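PDB 6C3R: protein 1A from Cricket paralysis virus, which suppresses antiviral RNA interference in insect cells by inactivating host AGO2 and recruiting a cellular ubiquitin ligase complex that promotes its degradation. Local coordinates for residues Q31-S41 and I56-F67. Sequence-based numbering, arbitrary orientation.
Sequences QSKPQLLDLES and IKREEELRKLIF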
loop_
_atom_site.group_PDB
_atom_site.type_symbol
_atom_site.label_atom_id
_atom_site.label_comp_id
_atom_site.label_asym_id
_atom_site.label_seq_id
_atom_site.Cartn_x
_atom_site.Cartn_y
_atom_site.Cartn_z
ATOM N N GLN A 31 6.234 -22.349 10.893
ATOM C CA GLN A 31 6.958 -22.308 12.155
ATOM C C GLN A 31 6.061 -22.615 13.340
ATOM O O GLN A 31 4.899 -22.198 13.375
ATOM C CB GLN A 31 7.527 -20.922 12.341
ATOM C CG GLN A 31 8.279 -20.384 11.140
ATOM C CD GLN A 31 8.785 -18.994 11.384
ATOM O OE1 GLN A 31 8.310 -18.310 12.286
ATOM N NE2 GLN A 31 9.755 -18.563 10.582
ATOM N N SER A 32 6.616 -23.311 14.325
ATOM C CA SER A 32 5.880 -23.651 15.531
ATOM C C SER A 32 5.700 -22.468 16.464
ATOM O O SER A 32 4.647 -22.307 17.061
ATOM C CB SER A 32 6.575 -24.781 16.277
ATOM O OG SER A 32 6.326 -26.007 15.630
ATOM N N LYS A 33 6.739 -21.659 16.601
ATOM C CA LYS A 33 6.748 -20.559 17.573
ATOM C C LYS A 33 7.365 -19.322 16.923
ATOM O O LYS A 33 8.541 -19.030 17.125
ATOM C CB LYS A 33 7.503 -20.970 18.843
ATOM C CG LYS A 33 6.732 -21.940 19.732
ATOM C CD LYS A 33 7.499 -22.220 21.019
ATOM C CE LYS A 33 6.600 -22.664 22.171
ATOM N NZ LYS A 33 7.331 -22.668 23.477
ATOM N N PRO A 34 6.565 -18.615 16.107
ATOM C CA PRO A 34 7.076 -17.480 15.353
ATOM C C PRO A 34 7.313 -16.268 16.229
ATOM O O PRO A 34 6.634 -16.079 17.225
ATOM C CB PRO A 34 5.965 -17.199 14.348
ATOM C CG PRO A 34 4.733 -17.678 15.011
ATOM C CD PRO A 34 5.138 -18.861 15.830
ATOM N N GLN A 35 8.270 -15.448 15.831
ATOM C CA GLN A 35 8.633 -14.255 16.592
ATOM C C GLN A 35 7.821 -13.086 16.049
ATOM O O GLN A 35 8.366 -12.187 15.419
ATOM C CB GLN A 35 10.140 -13.992 16.483
ATOM C CG GLN A 35 11.027 -15.212 16.741
ATOM C CD GLN A 35 11.022 -15.688 18.189
ATOM O OE1 GLN A 35 10.276 -15.172 19.034
ATOM N NE2 GLN A 35 11.876 -16.680 18.489
ATOM N N LEU A 36 6.512 -13.109 16.309
ATOM C CA LEU A 36 5.572 -12.180 15.673
ATOM C C LEU A 36 5.782 -10.733 16.052
ATOM O O LEU A 36 5.355 -9.842 15.319
ATOM C CB LEU A 36 4.135 -12.546 16.001
ATOM C CG LEU A 36 3.566 -13.779 15.315
ATOM C CD1 LEU A 36 2.184 -14.076 15.865
ATOM C CD2 LEU A 36 3.527 -13.603 13.805
ATOM N N LEU A 37 6.421 -10.509 17.195
ATOM C CA LEU A 37 6.738 -9.163 17.650
ATOM C C LEU A 37 7.887 -8.573 16.834
ATOM O O LEU A 37 7.918 -7.368 16.618
ATOM C CB LEU A 37 7.031 -9.154 19.160
ATOM C CG LEU A 37 6.298 -8.086 19.979
ATOM C CD1 LEU A 37 4.808 -8.021 19.662
ATOM C CD2 LEU A 37 6.505 -8.348 21.465
ATOM N N ASP A 38 8.795 -9.418 16.337
ATOM C CA ASP A 38 9.848 -8.976 15.393
ATOM C C ASP A 38 9.287 -8.511 14.039
ATOM O O ASP A 38 9.969 -7.786 13.293
ATOM C CB ASP A 38 10.890 -10.079 15.137
ATOM C CG ASP A 38 11.615 -10.525 16.400
ATOM O OD1 ASP A 38 11.500 -9.856 17.462
ATOM O OD2 ASP A 38 12.302 -11.565 16.328
ATOM N N LEU A 39 8.061 -8.943 13.716
ATOM C CA LEU A 39 7.361 -8.513 12.502
ATOM C C LEU A 39 6.398 -7.324 12.693
ATOM O O LEU A 39 5.641 -6.997 11.768
ATOM C CB LEU A 39 6.612 -9.710 11.912
ATOM C CG LEU A 39 7.470 -10.915 11.541
ATOM C CD1 LEU A 39 6.580 -12.080 11.160
ATOM C CD2 LEU A 39 8.429 -10.592 10.406
ATOM N N GLU A 40 6.436 -6.670 13.860
ATOM C CA GLU A 40 5.583 -5.505 14.141
ATOM C C GLU A 40 6.335 -4.164 14.051
ATOM O O GLU A 40 7.561 -4.117 13.905
ATOM C CB GLU A 40 4.866 -5.675 15.494
ATOM C CG GLU A 40 3.707 -6.672 15.402
ATOM C CD GLU A 40 2.938 -6.877 16.704
ATOM O OE1 GLU A 40 3.020 -6.016 17.610
ATOM O OE2 GLU A 40 2.236 -7.913 16.809
ATOM N N SER A 41 5.563 -3.084 14.110
ATOM C CA SER A 41 6.071 -1.716 14.062
ATOM C C SER A 41 5.479 -0.948 15.215
ATOM O O SER A 41 4.534 -1.417 15.847
ATOM C CB SER A 41 5.618 -1.039 12.766
ATOM O OG SER A 41 4.228 -0.738 12.798
ATOM N N ILE A 56 -0.739 -0.604 8.106
ATOM C CA ILE A 56 0.311 -1.395 8.779
ATOM C C ILE A 56 -0.290 -2.224 9.918
ATOM O O ILE A 56 -0.092 -3.428 9.979
ATOM C CB ILE A 56 1.451 -0.493 9.378
ATOM C CG1 ILE A 56 2.119 0.420 8.347
ATOM C CG2 ILE A 56 2.518 -1.317 10.054
ATOM C CD1 ILE A 56 2.512 -0.274 7.068
ATOM N N LYS A 57 -0.998 -1.570 10.827
ATOM C CA LYS A 57 -1.500 -2.231 12.033
ATOM C C LYS A 57 -2.498 -3.355 11.733
ATOM O O LYS A 57 -2.415 -4.445 12.298
ATOM C CB LYS A 57 -2.105 -1.202 12.981
ATOM C CG LYS A 57 -1.054 -0.308 13.629
ATOM C CD LYS A 57 -0.346 -1.041 14.761
ATOM C CE LYS A 57 1.139 -0.706 14.841
ATOM N NZ LYS A 57 1.847 -1.666 15.740
ATOM N N ARG A 58 -3.409 -3.077 10.814
ATOM C CA ARG A 58 -4.282 -4.090 10.228
ATOM C C ARG A 58 -3.539 -5.316 9.651
ATOM O O ARG A 58 -3.970 -6.445 9.873
ATOM C CB ARG A 58 -5.157 -3.438 9.160
ATOM C CG ARG A 58 -6.083 -4.371 8.415
ATOM C CD ARG A 58 -7.186 -4.924 9.304
ATOM N NE ARG A 58 -8.300 -5.405 8.475
ATOM C CZ ARG A 58 -9.234 -6.276 8.850
ATOM N NH1 ARG A 58 -9.254 -6.796 10.081
ATOM N NH2 ARG A 58 -10.177 -6.624 7.979
ATOM N N GLU A 59 -2.453 -5.087 8.917
ATOM C CA GLU A 59 -1.642 -6.175 8.353
ATOM C C GLU A 59 -1.061 -7.089 9.459
ATOM O O GLU A 59 -1.152 -8.315 9.385
ATOM C CB GLU A 59 -0.540 -5.617 7.421
ATOM C CG GLU A 59 0.170 -6.698 6.584
ATOM C CD GLU A 59 0.978 -6.187 5.370
ATOM O OE1 GLU A 59 0.469 -5.389 4.557
ATOM O OE2 GLU A 59 2.138 -6.610 5.187
ATOM N N GLU A 60 -0.510 -6.480 10.506
ATOM C CA GLU A 60 0.044 -7.216 11.666
ATOM C C GLU A 60 -1.020 -8.033 12.407
ATOM O O GLU A 60 -0.769 -9.139 12.840
ATOM C CB GLU A 60 0.682 -6.239 12.659
ATOM C CG GLU A 60 1.863 -5.444 12.116
ATOM C CD GLU A 60 2.250 -4.229 12.981
ATOM O OE1 GLU A 60 1.770 -4.108 14.157
ATOM O OE2 GLU A 60 3.061 -3.396 12.473
ATOM N N GLU A 61 -2.194 -7.434 12.574
ATOM C CA GLU A 61 -3.337 -8.049 13.251
ATOM C C GLU A 61 -3.772 -9.330 12.523
ATOM O O GLU A 61 -3.983 -10.390 13.145
ATOM C CB GLU A 61 -4.481 -7.029 13.314
ATOM C CG GLU A 61 -5.684 -7.467 14.126
ATOM C CD GLU A 61 -6.956 -6.685 13.815
ATOM O OE1 GLU A 61 -7.633 -6.232 14.774
ATOM O OE2 GLU A 61 -7.305 -6.520 12.622
ATOM N N LEU A 62 -3.867 -9.224 11.202
ATOM C CA LEU A 62 -4.254 -10.317 10.341
ATOM C C LEU A 62 -3.205 -11.428 10.237
ATOM O O LEU A 62 -3.559 -12.608 10.242
ATOM C CB LEU A 62 -4.587 -9.780 8.940
ATOM C CG LEU A 62 -5.870 -8.963 8.799
ATOM C CD1 LEU A 62 -5.983 -8.342 7.429
ATOM C CD2 LEU A 62 -7.080 -9.819 9.085
ATOM N N ARG A 63 -1.926 -11.072 10.118
ATOM C CA ARG A 63 -0.872 -12.084 10.155
ATOM C C ARG A 63 -0.973 -12.888 11.456
ATOM O O ARG A 63 -0.814 -14.113 11.446
ATOM C CB ARG A 63 0.522 -11.460 10.028
ATOM C CG ARG A 63 1.657 -12.483 10.025
ATOM C CD ARG A 63 3.040 -11.855 10.113
ATOM N NE ARG A 63 3.305 -10.985 8.969
ATOM C CZ ARG A 63 3.363 -9.648 8.975
ATOM N NH1 ARG A 63 3.208 -8.920 10.073
ATOM N NH2 ARG A 63 3.609 -9.024 7.837
ATOM N N LYS A 64 -1.261 -12.201 12.558
ATOM C CA LYS A 64 -1.352 -12.835 13.867
ATOM C C LYS A 64 -2.517 -13.826 13.915
ATOM O O LYS A 64 -2.373 -14.953 14.354
ATOM C CB LYS A 64 -1.511 -11.763 14.929
ATOM C CG LYS A 64 -1.069 -12.184 16.310
ATOM C CD LYS A 64 -1.369 -11.088 17.314
ATOM C CE LYS A 64 -0.869 -11.439 18.709
ATOM N NZ LYS A 64 -1.410 -10.516 19.762
ATOM N N LEU A 65 -3.672 -13.399 13.423
ATOM C CA LEU A 65 -4.853 -14.237 13.400
ATOM C C LEU A 65 -4.683 -15.412 12.485
ATOM O O LEU A 65 -5.159 -16.495 12.810
ATOM C CB LEU A 65 -6.087 -13.434 12.949
ATOM C CG LEU A 65 -6.602 -12.430 13.976
ATOM C CD1 LEU A 65 -7.523 -11.413 13.310
ATOM C CD2 LEU A 65 -7.307 -13.149 15.118
ATOM N N ILE A 66 -4.032 -15.193 11.341
ATOM C CA ILE A 66 -3.815 -16.249 10.385
ATOM C C ILE A 66 -2.931 -17.312 11.012
ATOM O O ILE A 66 -3.106 -18.488 10.744
ATOM C CB ILE A 66 -3.215 -15.713 9.049
ATOM C CG1 ILE A 66 -4.294 -14.955 8.262
ATOM C CG2 ILE A 66 -2.616 -16.824 8.166
ATOM C CD1 ILE A 66 -3.749 -13.918 7.291
ATOM N N PHE A 67 -1.997 -16.908 11.869
ATOM C CA PHE A 67 -1.204 -17.897 12.563
ATOM C C PHE A 67 -1.968 -18.551 13.694
ATOM O O PHE A 67 -1.998 -19.790 13.803
ATOM C CB PHE A 67 0.077 -17.347 13.140
ATOM C CG PHE A 67 0.834 -18.399 13.892
ATOM C CD1 PHE A 67 1.577 -19.347 13.197
ATOM C CD2 PHE A 67 0.716 -18.518 15.277
ATOM C CE1 PHE A 67 2.247 -20.356 13.872
ATOM C CE2 PHE A 67 1.374 -19.528 15.960
ATOM C CZ PHE A 67 2.148 -20.445 15.256
#
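Glu60 reaches from segment 56-67 of helix 53-70 to the end of the loop 31-41, running along Glu40 and ending at Ser41. Its CB and CG pack against CG of Glu40, and Glu60 CG also lies 4.1 Å from Leu39 O. Because the chain runs extended beyond CG (chi2 165°), Glu60 CD lies beside Ser41 N and Glu40 CG. Glu60 OE2 accepts a hydrogen bond from Ser41 OG at 2.9 Å through its syn lone pair, and a weak, bent one from Ser41 N. Glu60 OE1 comes within 3.4 Å of Glu40 CG and takes Lys57 NZ in a salt bridge, again on the syn side. Lys57 NZ also donates to Ser41 O at 2.7 Å, from above the carbonyl plane, so the helix holds this carbonyl firmly and the N-H only weakly. Glu40 lays its carboxylate almost parallel to that of Glu60, with the two OE1 atoms 4.1 Å apart; the nearby Lys57 probably eases this like-charge approach.

One turn on, Leu39 CD1 crosses the aliphatic part of Arg63, 3.7 Å from its CD, while Leu36 CD1 rests on Lys64 CG. At the other end Pro34 sits over one face of the Phe67 ring, its CG 3.7 Å from the centroid in a CH-pi contact. The carbonyl oxygens of Gln31 and Ser32 approach the ring edge.

The loop, leading from strand 26-30 to strand 42-45, runs along helix 53-70. Strand 104-108 touches Pro34 and Leu39 and accepts Arg63 NE at Leu105 O, and helix 77-90 packs against Ile66.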